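Local coordinates for protein extracellular sialidase/neuraminidase, putative (PDB 2XZI) that probably releases terminal deaminated sialic acid (KDN) from glycoconjugates, as a KDNase of the six-bladed beta-propeller sialidase family, at residues T114-L119 and G196-P201; N206-G211 and G257-F262; T231-P236 and A289-L294; G250-A255 and F293-S298. All blocks are in the same frame, centred on the assembly; numbering follows the deposited sequence.

Contact 1: T114-L119 and G196-P201; sequences TIYLFL and GELVIP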
loop_
_atom_site.group_PDB
_atom_site.type_symbol
_atom_site.label_atom_id
_atom_site.label_comp_id
_atom_site.label_asym_id
_atom_site.label_seq_id
_atom_site.Cartn_x
_atom_site.Cartn_y
_atom_site.Cartn_z
ATOM N N THR A 114 -3.520 10.180 15.703
ATOM C CA THR A 114 -2.704 10.851 14.686
ATOM C C THR A 114 -2.487 9.848 13.543
ATOM O O THR A 114 -2.090 8.697 13.781
ATOM C CB THR A 114 -1.347 11.301 15.216
ATOM O OG1 THR A 114 -1.553 12.360 16.164
ATOM C CG2 THR A 114 -0.449 11.814 14.093
ATOM N N ILE A 115 -2.773 10.276 12.326
ATOM C CA ILE A 115 -2.437 9.437 11.184
ATOM C C ILE A 115 -1.157 9.959 10.541
ATOM O O ILE A 115 -1.120 11.059 10.000
ATOM C CB ILE A 115 -3.560 9.330 10.133
ATOM C CG1 ILE A 115 -4.890 8.904 10.779
ATOM C CG2 ILE A 115 -3.130 8.331 9.049
ATOM C CD1 ILE A 115 -5.830 10.089 11.069
ATOM N N TYR A 116 -0.101 9.160 10.630
ATOM C CA TYR A 116 1.141 9.459 9.990
ATOM C C TYR A 116 1.118 8.931 8.568
ATOM O O TYR A 116 0.625 7.837 8.316
ATOM C CB TYR A 116 2.275 8.792 10.746
ATOM C CG TYR A 116 2.717 9.433 12.042
ATOM C CD1 TYR A 116 3.320 10.693 12.046
ATOM C CD2 TYR A 116 2.607 8.737 13.240
ATOM C CE1 TYR A 116 3.776 11.258 13.242
ATOM C CE2 TYR A 116 3.056 9.291 14.426
ATOM C CZ TYR A 116 3.634 10.545 14.404
ATOM O OH TYR A 116 4.123 11.099 15.576
ATOM N N LEU A 117 1.656 9.715 7.636
ATOM C CA LEU A 117 1.793 9.265 6.259
ATOM C C LEU A 117 3.225 9.522 5.783
ATOM O O LEU A 117 3.639 10.666 5.565
ATOM C CB LEU A 117 0.744 9.922 5.348
ATOM C CG LEU A 117 0.821 9.605 3.857
ATOM C CD1 LEU A 117 0.310 8.224 3.587
ATOM C CD2 LEU A 117 -0.035 10.605 3.119
ATOM N N PHE A 118 3.984 8.442 5.658
ATOM C CA PHE A 118 5.292 8.525 5.022
ATOM C C PHE A 118 5.142 8.473 3.508
ATOM O O PHE A 118 4.261 7.796 2.996
ATOM C CB PHE A 118 6.195 7.380 5.499
ATOM C CG PHE A 118 6.674 7.524 6.924
ATOM C CD1 PHE A 118 5.913 7.040 7.999
ATOM C CD2 PHE A 118 7.893 8.165 7.191
ATOM C CE1 PHE A 118 6.362 7.203 9.328
ATOM C CE2 PHE A 118 8.342 8.327 8.519
ATOM C CZ PHE A 118 7.569 7.834 9.576
ATOM N N LEU A 119 6.007 9.204 2.805
ATOM C CA LEU A 119 5.927 9.336 1.350
ATOM C C LEU A 119 7.327 9.411 0.779
ATOM O O LEU A 119 8.239 9.840 1.479
ATOM C CB LEU A 119 5.233 10.651 0.943
ATOM C CG LEU A 119 3.841 10.958 1.447
ATOM C CD1 LEU A 119 3.468 12.419 1.187
ATOM C CD2 LEU A 119 2.853 10.041 0.769
ATOM N N GLY A 196 3.899 -1.298 21.699
ATOM C CA GLY A 196 3.655 0.142 21.604
ATOM C C GLY A 196 4.391 0.915 20.532
ATOM O O GLY A 196 4.032 2.066 20.247
ATOM N N GLU A 197 5.429 0.316 19.957
ATOM C CA GLU A 197 6.217 0.993 18.911
ATOM C C GLU A 197 5.510 0.994 17.556
ATOM O O GLU A 197 4.651 0.153 17.289
ATOM C CB GLU A 197 7.590 0.344 18.728
ATOM C CG GLU A 197 8.458 0.237 19.989
ATOM C CD GLU A 197 8.191 -1.022 20.806
ATOM O OE1 GLU A 197 7.218 -1.770 20.520
ATOM O OE2 GLU A 197 8.992 -1.263 21.742
ATOM N N LEU A 198 5.891 1.951 16.714
ATOM C CA LEU A 198 5.478 1.921 15.304
ATOM C C LEU A 198 6.587 1.321 14.461
ATOM O O LEU A 198 7.769 1.550 14.717
ATOM C CB LEU A 198 5.165 3.319 14.783
ATOM C CG LEU A 198 4.102 4.126 15.540
ATOM C CD1 LEU A 198 3.817 5.439 14.830
ATOM C CD2 LEU A 198 2.816 3.332 15.671
ATOM N N VAL A 199 6.210 0.560 13.437
ATOM C CA VAL A 199 7.183 0.041 12.486
ATOM C C VAL A 199 6.652 0.300 11.086
ATOM O O VAL A 199 5.534 -0.124 10.735
ATOM C CB VAL A 199 7.449 -1.481 12.649
ATOM C CG1 VAL A 199 8.573 -1.911 11.710
ATOM C CG2 VAL A 199 7.842 -1.811 14.067
ATOM N N ILE A 200 7.468 1.010 10.309
ATOM C CA ILE A 200 7.160 1.366 8.927
ATOM C C ILE A 200 8.184 0.697 8.010
ATOM O O ILE A 200 9.394 0.901 8.172
ATOM C CB ILE A 200 7.131 2.910 8.747
ATOM C CG1 ILE A 200 6.089 3.558 9.688
ATOM C CG2 ILE A 200 6.879 3.285 7.282
ATOM C CD1 ILE A 200 6.589 3.857 11.146
ATOM N N PRO A 201 7.716 -0.127 7.068
ATOM C CA PRO A 201 8.680 -0.806 6.202
ATOM C C PRO A 201 9.182 0.120 5.118
ATOM O O PRO A 201 8.412 0.901 4.559
ATOM C CB PRO A 201 7.859 -1.946 5.594
ATOM C CG PRO A 201 6.465 -1.383 5.506
ATOM C CD PRO A 201 6.321 -0.476 6.721
#

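Contact 2: N206-G211 and G257-F262; sequences NIIGRG and GTLEGF. With NO2 (nitrite ion), chain H.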
loop_
_atom_site.group_PDB
_atom_site.type_symbol
_atom_site.label_atom_id
_atom_site.label_comp_id
_atom_site.label_asym_id
_atom_site.label_seq_id
_atom_site.Cartn_x
_atom_site.Cartn_y
_atom_site.Cartn_z
ATOM N N ASN A 206 13.697 -0.892 8.295
ATOM C CA ASN A 206 12.452 -0.440 8.926
ATOM C C ASN A 206 12.686 0.919 9.560
ATOM O O ASN A 206 13.785 1.214 10.045
ATOM C CB ASN A 206 11.996 -1.394 10.022
ATOM C CG ASN A 206 11.626 -2.753 9.511
ATOM O OD1 ASN A 206 10.991 -2.896 8.469
ATOM N ND2 ASN A 206 11.972 -3.777 10.289
ATOM N N ILE A 207 11.653 1.745 9.558
ATOM C CA ILE A 207 11.660 2.986 10.329
ATOM C C ILE A 207 10.869 2.701 11.599
ATOM O O ILE A 207 9.747 2.210 11.542
ATOM C CB ILE A 207 11.036 4.137 9.516
ATOM C CG1 ILE A 207 11.935 4.459 8.325
ATOM C CG2 ILE A 207 10.873 5.389 10.376
ATOM C CD1 ILE A 207 11.243 5.179 7.192
ATOM N N ILE A 208 11.473 2.971 12.750
ATOM C CA ILE A 208 10.850 2.655 14.019
ATOM C C ILE A 208 10.464 3.930 14.740
ATOM O O ILE A 208 11.283 4.857 14.862
ATOM C CB ILE A 208 11.818 1.864 14.931
ATOM C CG1 ILE A 208 12.556 0.761 14.148
ATOM C CG2 ILE A 208 11.089 1.362 16.178
ATOM C CD1 ILE A 208 11.666 -0.334 13.512
ATOM N N GLY A 209 9.216 3.973 15.206
ATOM C CA GLY A 209 8.738 5.099 15.986
ATOM C C GLY A 209 8.583 4.682 17.423
ATOM O O GLY A 209 7.946 3.671 17.717
ATOM N N ARG A 210 9.157 5.491 18.317
ATOM C CA ARG A 210 9.084 5.243 19.750
ATOM C C ARG A 210 8.584 6.476 20.490
ATOM O O ARG A 210 8.647 7.601 19.974
ATOM C CB ARG A 210 10.461 4.815 20.287
ATOM C CG ARG A 210 10.897 3.426 19.814
ATOM C CD ARG A 210 12.199 3.027 20.513
ATOM N NE ARG A 210 12.643 1.669 20.212
ATOM C CZ ARG A 210 13.376 1.348 19.147
ATOM N NH1 ARG A 210 13.678 2.274 18.247
ATOM N NH2 ARG A 210 13.786 0.104 18.968
ATOM N N GLY A 211 8.060 6.249 21.691
ATOM C CA GLY A 211 7.608 7.350 22.539
ATOM C C GLY A 211 6.137 7.657 22.400
ATOM O O GLY A 211 5.326 6.778 22.079
ATOM N N GLY A 257 12.065 -11.399 12.741
ATOM C CA GLY A 257 12.921 -10.744 13.704
ATOM C C GLY A 257 12.160 -10.047 14.797
ATOM O O GLY A 257 10.979 -10.356 15.076
ATOM N N THR A 258 12.868 -9.138 15.448
ATOM C CA THR A 258 12.314 -8.306 16.511
ATOM C C THR A 258 12.957 -6.926 16.341
ATOM O O THR A 258 13.757 -6.715 15.419
ATOM C CB THR A 258 12.679 -8.848 17.907
ATOM O OG1 THR A 258 14.091 -8.723 18.089
ATOM C CG2 THR A 258 12.272 -10.329 18.090
ATOM N N LEU A 259 12.636 -6.002 17.238
ATOM C CA LEU A 259 13.305 -4.695 17.232
ATOM C C LEU A 259 14.813 -4.751 17.501
ATOM O O LEU A 259 15.523 -3.774 17.278
ATOM C CB LEU A 259 12.622 -3.730 18.199
ATOM C CG LEU A 259 11.216 -3.280 17.796
ATOM C CD1 LEU A 259 10.660 -2.359 18.852
ATOM C CD2 LEU A 259 11.222 -2.595 16.430
ATOM N N GLU A 260 15.290 -5.909 17.952
ATOM C CA GLU A 260 16.720 -6.101 18.176
ATOM C C GLU A 260 17.469 -6.614 16.952
ATOM O O GLU A 260 18.703 -6.622 16.937
ATOM C CB GLU A 260 16.957 -7.050 19.351
ATOM C CG GLU A 260 16.532 -6.482 20.701
ATOM C CD GLU A 260 16.574 -7.512 21.834
ATOM O OE1 GLU A 260 16.864 -8.704 21.575
ATOM O OE2 GLU A 260 16.294 -7.127 22.987
ATOM N N GLY A 261 16.737 -7.068 15.934
ATOM C CA GLY A 261 17.361 -7.563 14.717
ATOM C C GLY A 261 16.572 -8.624 13.974
ATOM O O GLY A 261 15.678 -9.268 14.540
ATOM N N PHE A 262 16.922 -8.809 12.701
ATOM C CA PHE A 262 16.284 -9.797 11.851
ATOM C C PHE A 262 17.243 -10.863 11.391
ATOM O O PHE A 262 18.445 -10.623 11.268
ATOM C CB PHE A 262 15.687 -9.141 10.603
ATOM C CG PHE A 262 14.342 -8.521 10.829
ATOM C CD1 PHE A 262 14.193 -7.406 11.643
ATOM C CD2 PHE A 262 13.219 -9.055 10.207
ATOM C CE1 PHE A 262 12.934 -6.837 11.829
ATOM C CE2 PHE A 262 11.971 -8.489 10.395
ATOM C CZ PHE A 262 11.829 -7.390 11.187
HETATM N N NO2 H . 16.274 0.029 15.961
HETATM O O1 NO2 H . 15.427 -0.958 16.627
HETATM O O2 NO2 H . 15.974 1.370 16.469
#

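Contact 3: T231-P236 and A289-L294; sequences TIVQTP and ARTIFL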
loop_
_atom_site.group_PDB
_atom_site.type_symbol
_atom_site.label_atom_id
_atom_site.label_comp_id
_atom_site.label_asym_id
_atom_site.label_seq_id
_atom_site.Cartn_x
_atom_site.Cartn_y
_atom_site.Cartn_z
ATOM N N THR A 231 6.767 -5.158 3.179
ATOM C CA THR A 231 5.590 -5.211 4.051
ATOM C C THR A 231 6.040 -5.706 5.415
ATOM O O THR A 231 7.032 -6.426 5.522
ATOM C CB THR A 231 4.439 -6.127 3.527
ATOM O OG1 THR A 231 4.729 -7.519 3.766
ATOM C CG2 THR A 231 4.161 -5.904 2.042
ATOM N N ILE A 232 5.314 -5.293 6.448
ATOM C CA ILE A 232 5.612 -5.670 7.828
ATOM C C ILE A 232 4.335 -6.098 8.541
ATOM O O ILE A 232 3.251 -5.508 8.346
ATOM C CB ILE A 232 6.314 -4.495 8.587
ATOM C CG1 ILE A 232 6.896 -4.949 9.934
ATOM C CG2 ILE A 232 5.367 -3.300 8.801
ATOM C CD1 ILE A 232 8.242 -5.596 9.840
ATOM N N VAL A 233 4.454 -7.145 9.353
ATOM C CA VAL A 233 3.369 -7.544 10.250
ATOM C C VAL A 233 3.978 -8.062 11.544
ATOM O O VAL A 233 5.125 -8.521 11.563
ATOM C CB VAL A 233 2.401 -8.576 9.592
ATOM C CG1 VAL A 233 2.918 -10.015 9.755
ATOM C CG2 VAL A 233 0.973 -8.441 10.139
ATOM N N GLN A 234 3.196 -7.968 12.611
ATOM C CA GLN A 234 3.537 -8.632 13.852
ATOM C C GLN A 234 2.730 -9.916 13.871
ATOM O O GLN A 234 1.509 -9.887 13.801
ATOM C CB GLN A 234 3.179 -7.760 15.045
ATOM C CG GLN A 234 3.783 -8.271 16.338
ATOM C CD GLN A 234 3.436 -7.420 17.540
ATOM O OE1 GLN A 234 2.510 -6.591 17.523
ATOM N NE2 GLN A 234 4.182 -7.638 18.616
ATOM N N THR A 235 3.442 -11.030 13.905
ATOM C CA THR A 235 2.835 -12.356 13.850
ATOM C C THR A 235 2.233 -12.698 15.217
ATOM O O THR A 235 2.491 -11.989 16.192
ATOM C CB THR A 235 3.831 -13.416 13.307
ATOM O OG1 THR A 235 5.109 -13.250 13.925
ATOM C CG2 THR A 235 4.011 -13.216 11.802
ATOM N N PRO A 236 1.387 -13.743 15.284
ATOM C CA PRO A 236 0.724 -14.011 16.558
ATOM C C PRO A 236 1.687 -14.272 17.722
ATOM O O PRO A 236 1.354 -13.933 18.853
ATOM C CB PRO A 236 -0.138 -15.241 16.252
ATOM C CG PRO A 236 -0.460 -15.087 14.773
ATOM C CD PRO A 236 0.820 -14.562 14.193
ATOM N N ALA A 289 -5.854 -17.193 15.955
ATOM C CA ALA A 289 -5.120 -16.022 15.479
ATOM C C ALA A 289 -4.915 -16.104 13.971
ATOM O O ALA A 289 -4.662 -17.190 13.439
ATOM C CB ALA A 289 -3.794 -15.920 16.186
ATOM N N ARG A 290 -5.043 -14.966 13.286
ATOM C CA ARG A 290 -4.955 -14.943 11.822
ATOM C C ARG A 290 -4.118 -13.782 11.298
ATOM O O ARG A 290 -4.254 -12.645 11.769
ATOM C CB ARG A 290 -6.362 -14.865 11.210
ATOM C CG ARG A 290 -7.335 -16.004 11.633
ATOM C CD ARG A 290 -8.677 -15.847 10.928
ATOM N NE ARG A 290 -9.839 -16.493 11.559
ATOM C CZ ARG A 290 -10.561 -15.965 12.548
ATOM N NH1 ARG A 290 -10.235 -14.801 13.106
ATOM N NH2 ARG A 290 -11.627 -16.612 12.987
ATOM N N THR A 291 -3.281 -14.081 10.301
ATOM C CA THR A 291 -2.594 -13.101 9.488
ATOM C C THR A 291 -3.151 -13.276 8.092
ATOM O O THR A 291 -3.355 -14.412 7.628
ATOM C CB THR A 291 -1.073 -13.345 9.456
ATOM O OG1 THR A 291 -0.549 -13.380 10.788
ATOM C CG2 THR A 291 -0.349 -12.249 8.702
ATOM N N ILE A 292 -3.423 -12.148 7.434
ATOM C CA ILE A 292 -3.940 -12.099 6.067
ATOM C C ILE A 292 -2.832 -11.614 5.118
ATOM O O ILE A 292 -2.057 -10.716 5.452
ATOM C CB ILE A 292 -5.162 -11.126 5.951
ATOM C CG1 ILE A 292 -6.130 -11.209 7.154
ATOM C CG2 ILE A 292 -5.860 -11.326 4.599
ATOM C CD1 ILE A 292 -6.788 -12.593 7.396
ATOM N N PHE A 293 -2.755 -12.229 3.937
ATOM C CA PHE A 293 -1.795 -11.826 2.907
ATOM C C PHE A 293 -2.497 -11.682 1.559
ATOM O O PHE A 293 -3.412 -12.453 1.247
ATOM C CB PHE A 293 -0.647 -12.833 2.801
ATOM C CG PHE A 293 0.401 -12.430 1.809
ATOM C CD1 PHE A 293 1.284 -11.390 2.090
ATOM C CD2 PHE A 293 0.490 -13.068 0.571
ATOM C CE1 PHE A 293 2.248 -10.993 1.175
ATOM C CE2 PHE A 293 1.459 -12.673 -0.362
ATOM C CZ PHE A 293 2.343 -11.627 -0.055
ATOM N N LEU A 294 -2.070 -10.698 0.765
ATOM C CA LEU A 294 -2.636 -10.453 -0.558
ATOM C C LEU A 294 -1.538 -10.083 -1.540
ATOM O O LEU A 294 -0.727 -9.192 -1.278
ATOM C CB LEU A 294 -3.633 -9.296 -0.475
ATOM C CG LEU A 294 -4.317 -8.817 -1.756
ATOM C CD1 LEU A 294 -5.068 -9.899 -2.519
ATOM C CD2 LEU A 294 -5.277 -7.691 -1.355
HETATM O O HOH W 1 -0.745 -11.519 12.792
#

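Contact 4: G250-A255 and F293-S298; sequences GYRMVA and FLNSAS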
loop_
_atom_site.group_PDB
_atom_site.type_symbol
_atom_site.label_atom_id
_atom_site.label_comp_id
_atom_site.label_asym_id
_atom_site.label_seq_id
_atom_site.Cartn_x
_atom_site.Cartn_y
_atom_site.Cartn_z
ATOM N N GLY A 250 9.406 -14.589 -9.062
ATOM C CA GLY A 250 9.512 -15.879 -8.423
ATOM C C GLY A 250 8.612 -15.983 -7.215
ATOM O O GLY A 250 7.480 -16.475 -7.329
ATOM N N TYR A 251 9.126 -15.520 -6.070
ATOM C CA TYR A 251 8.504 -15.720 -4.758
ATOM C C TYR A 251 8.725 -14.528 -3.852
ATOM O O TYR A 251 9.716 -13.811 -3.987
ATOM C CB TYR A 251 9.091 -16.971 -4.079
ATOM C CG TYR A 251 8.911 -18.213 -4.914
ATOM C CD1 TYR A 251 7.708 -18.921 -4.890
ATOM C CD2 TYR A 251 9.924 -18.649 -5.766
ATOM C CE1 TYR A 251 7.522 -20.047 -5.682
ATOM C CE2 TYR A 251 9.755 -19.778 -6.553
ATOM C CZ TYR A 251 8.550 -20.465 -6.508
ATOM O OH TYR A 251 8.377 -21.584 -7.286
ATOM N N ARG A 252 7.807 -14.347 -2.910
ATOM C CA ARG A 252 8.003 -13.355 -1.855
ATOM C C ARG A 252 9.245 -13.681 -1.029
ATOM O O ARG A 252 9.580 -14.858 -0.826
ATOM C CB ARG A 252 6.791 -13.309 -0.936
ATOM C CG ARG A 252 5.468 -13.032 -1.622
ATOM C CD ARG A 252 5.388 -11.662 -2.282
ATOM N NE ARG A 252 5.504 -10.558 -1.329
ATOM C CZ ARG A 252 5.446 -9.283 -1.684
ATOM N NH1 ARG A 252 5.219 -8.952 -2.960
ATOM N NH2 ARG A 252 5.553 -8.340 -0.754
ATOM N N MET A 253 9.942 -12.641 -0.587
ATOM C CA MET A 253 11.131 -12.789 0.243
ATOM C C MET A 253 10.772 -12.488 1.689
ATOM O O MET A 253 10.316 -11.388 2.002
ATOM C CB MET A 253 12.246 -11.864 -0.257
ATOM C CG MET A 253 12.724 -12.161 -1.680
ATOM S SD MET A 253 13.468 -13.796 -1.855
ATOM C CE MET A 253 15.020 -13.522 -1.025
ATOM N N VAL A 254 10.972 -13.461 2.575
ATOM C CA VAL A 254 10.517 -13.365 3.960
ATOM C C VAL A 254 11.677 -13.377 4.946
ATOM O O VAL A 254 12.633 -14.144 4.786
ATOM C CB VAL A 254 9.472 -14.495 4.307
ATOM C CG1 VAL A 254 9.183 -14.574 5.801
ATOM C CG2 VAL A 254 8.181 -14.270 3.524
ATOM N N ALA A 255 11.601 -12.510 5.953
ATOM C CA ALA A 255 12.514 -12.562 7.088
ATOM C C ALA A 255 11.745 -12.315 8.367
ATOM O O ALA A 255 10.709 -11.619 8.356
ATOM C CB ALA A 255 13.629 -11.553 6.935
ATOM N N PHE A 293 -2.755 -12.229 3.937
ATOM C CA PHE A 293 -1.795 -11.826 2.907
ATOM C C PHE A 293 -2.497 -11.682 1.559
ATOM O O PHE A 293 -3.412 -12.453 1.247
ATOM C CB PHE A 293 -0.647 -12.833 2.801
ATOM C CG PHE A 293 0.401 -12.430 1.809
ATOM C CD1 PHE A 293 1.284 -11.390 2.090
ATOM C CD2 PHE A 293 0.490 -13.068 0.571
ATOM C CE1 PHE A 293 2.248 -10.993 1.175
ATOM C CE2 PHE A 293 1.459 -12.673 -0.362
ATOM C CZ PHE A 293 2.343 -11.627 -0.055
ATOM N N LEU A 294 -2.070 -10.698 0.765
ATOM C CA LEU A 294 -2.636 -10.453 -0.558
ATOM C C LEU A 294 -1.538 -10.083 -1.540
ATOM O O LEU A 294 -0.727 -9.192 -1.278
ATOM C CB LEU A 294 -3.633 -9.296 -0.475
ATOM C CG LEU A 294 -4.317 -8.817 -1.756
ATOM C CD1 LEU A 294 -5.068 -9.899 -2.519
ATOM C CD2 LEU A 294 -5.277 -7.691 -1.355
ATOM N N ASN A 295 -1.510 -10.777 -2.677
ATOM C CA ASN A 295 -0.599 -10.438 -3.775
ATOM C C ASN A 295 -1.113 -11.118 -5.033
ATOM O O ASN A 295 -2.186 -11.741 -5.019
ATOM C CB ASN A 295 0.873 -10.828 -3.464
ATOM C CG ASN A 295 1.221 -12.275 -3.851
ATOM O OD1 ASN A 295 0.420 -13.195 -3.668
ATOM N ND2 ASN A 295 2.432 -12.464 -4.388
ATOM N N SER A 296 -0.381 -10.952 -6.133
ATOM C CA SER A 296 -0.700 -11.756 -7.303
ATOM C C SER A 296 0.044 -13.081 -7.197
ATOM O O SER A 296 1.276 -13.121 -7.268
ATOM C CB SER A 296 -0.321 -11.049 -8.591
ATOM O OG SER A 296 -0.768 -11.844 -9.686
ATOM N N ALA A 297 -0.717 -14.158 -7.037
ATOM C CA ALA A 297 -0.184 -15.501 -6.771
ATOM C C ALA A 297 0.270 -16.185 -8.058
ATOM O O ALA A 297 -0.297 -17.203 -8.496
ATOM C CB ALA A 297 -1.234 -16.331 -6.066
ATOM N N SER A 298 1.308 -15.611 -8.652
ATOM C CA SER A 298 1.822 -16.056 -9.935
ATOM C C SER A 298 3.261 -15.648 -10.011
ATOM O O SER A 298 3.650 -14.581 -9.519
ATOM C CB SER A 298 1.061 -15.377 -11.075
ATOM O OG SER A 298 1.683 -15.622 -12.330
#

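Contact 1: T114-L119 and G196-P201
Tyr116 and Phe118 of one strand meet Leu198 and Ile200 of another through carbon alone. The ring of Tyr116 crosses Leu198 at about a right angle, and Leu198 CD1 sits 3.9 Å from both Tyr116 CD2 and Tyr116 CE2, so a single methyl group is shared equally by two adjacent ring atoms. Phe118 meets Ile200 more closely. Phe118 CE1 approaches Ile200 CG1 to 3.7 Å, and Ile200 CG2 touches Phe118 CD1. Both branches of Ile200 reach the ring because CG1 lies opposite the carbonyl carbon (chi1 -58°) while CG2 lies opposite the backbone N. A beta-branched residue thus brings two carbons to one side of a ring that it crosses nearly squarely. Thr114 CG2 covers one face of Tyr116, 4.1 Å above the ring centre. The Tyr116 hydroxyl is hydrogen-bonded to the backbone N of Arg216, which satisfies the side chain's one polar atom, and Trp218 meets Tyr116 and Phe118 edge-to-face. Every second residue of each strand faces the other sheet, and the nearest CA atoms, those of Phe118 and Ile200, are 8.4 Å apart. Such wide, buried packing between consecutive four-stranded antiparallel sheets is that of neighbouring blades in a six-bladed beta-propeller.

Contact 2: N206-G211 and G257-F262
Nitrite O1, beside Leu259, takes a nearly straight hydrogen bond from Arg210 NH2 (3.0 Å, 170°). Arg210 NH1 bonds to the other nitrite oxygen, O2, at 154°, so the ion lies at the edge of the guanidinium in a two-point grip suited to a small flat anion. Ser219 OG gives the ion a further hydrogen bond. The ion, probably acquired from the crystallisation liquor, sits at the seam between two adjacent blades of the beta-propeller, toward the outside of the molecule. One blade supplies strand 205-210 and the other the tight hairpin joining strands 250-258 and 261-268. The Arg210 chain is extended from CG to NE, which carries its charge out to the ion, and Ile208 CG2 lies 3.4 Å above one guanidinium face, offset toward the rim. Leu259, in the type I turn from Thr258 to Gly261, has the largest surface buried here. Its CD2 packs 3.7 Å from Ile208 CD1 as the two side chains slide past each other in opposite directions, and its CD1 lies near Arg210 NH2. Within the turn, Thr258 OG1 accepts from Glu260 N, an ST turn. Gly261 has backbone angles that would press a CB against the preceding carbonyl. Deeper in, the Asn206 amide is tied to Gln221 and Arg242 by hydrogen bonds, and its plane stands 61° from the ring of Phe262, whose CE1 is 3.6 Å from Asn206 ND2. The same ring carries Gly257 CA 3.8 Å above its centre.

Contact 3: T231-P236 and A289-L294
Val233 and Thr291 reach toward each other tip to tip, methyl against methyl, with Val233 CG1 4.1 Å from Thr291 CG2. Thr291 presents its two branches differently. With chi1 at -55°, OG1 lies opposite the carbonyl carbon and CG2 opposite the backbone N, so the methyl is given to Val233 while the hydroxyl swings toward the end of the other segment. There the ring of Pro236 slants across Thr291, bringing Pro236 CD to 3.9 Å from Thr291 OG1. A threonine fits because the same side chain serves an apolar and a polar neighbour. Its OG1 accepts a hydrogen bond from a water at 2.7 Å, and that water also donates to the backbone oxygen Gln234 O at 3.0 Å. The polar link between the segments therefore runs through solvent. These are strands of two successive propeller blades, 230-234 at one edge of its sheet and 290-294 within the next, and the touching parts run in nearly opposite directions, 161° apart. Strand 279-284 of the second blade also lies against Val233, and its Arg282 gives Gln234 O a further hydrogen bond through NH1. Beyond the end of strand 230-234 the chains draw together, the CA atoms of Pro236 and Ala289 being 6.3 Å apart. Here the methyl of Ala289 meets the proline ring at its CB-CG edge, with Ala289 CB 3.7 Å from both Pro236 CB and Pro236 CG. A small residue suits so close an approach, and the compact proline ring, puckered C-gamma exo, presents two carbons to its one methyl.

Contact 4: G250-A255 and F293-S298
Arg252 has the most surface buried here, and it spends its aliphatic part and NE on Phe293 and Asn295. It extends from strand 250-258 of one propeller blade to the point where the chain of the next blade turns a corner at Asn295. The arginine chain is bent at chi2 and chi3 (-64° and -63°), which folds CG, CD and NE against the end of the Phe293 ring. Arg252 NE is 3.6 Å from Phe293 CZ, at the ring edge and near its plane, and the guanidinium plane is tilted 56° from the ring. This is an edge approach, without stacking of the cation over the ring face. Phe293 suits the site because its long apolar ring spans the gap between blades; its CG, opposite the backbone N, points it there. Asn295 passes Arg252 in the opposite direction. The polar ends of both are bonded to residues outside the two segments: Arg252 NE is hydrogen-bonded to Asn243, Arg252 NH1 forms a salt bridge with Asp273, and Asn295 ND2 is hydrogen-bonded to the same carboxylate oxygen of Asp273 and to Pro272 O. Asp273 thus links the polar ends of the two side chains, and its negative charge probably offsets that of the buried arginine. Across the contact itself the amide meets hydrocarbon, Asn295 ND2 lying 3.7 Å from Arg252 CD.

All four contacts bridge neighbouring blades of the propeller. Contact 1 joins the blade of strand 115-122 to that of 198-202. Contact 2 takes up the latter sheet on strand 205-210 and joins it to the next, and contacts 3 and 4 both join that sheet to the blade of strand 290-294, sharing Phe293 and Leu294. Contacts 1 and 4 are buried, yet the first is purely hydrocarbon and aromatic, whereas the second buries a charged arginine with its acidic partner. Contacts 2 and 3 are only partly buried and admit an anion and a bridging water respectively. Contacts 1 and 2 touch through backbone pairing of their adjacent strands; contacts 2 and 3 meet by packing on Ile232.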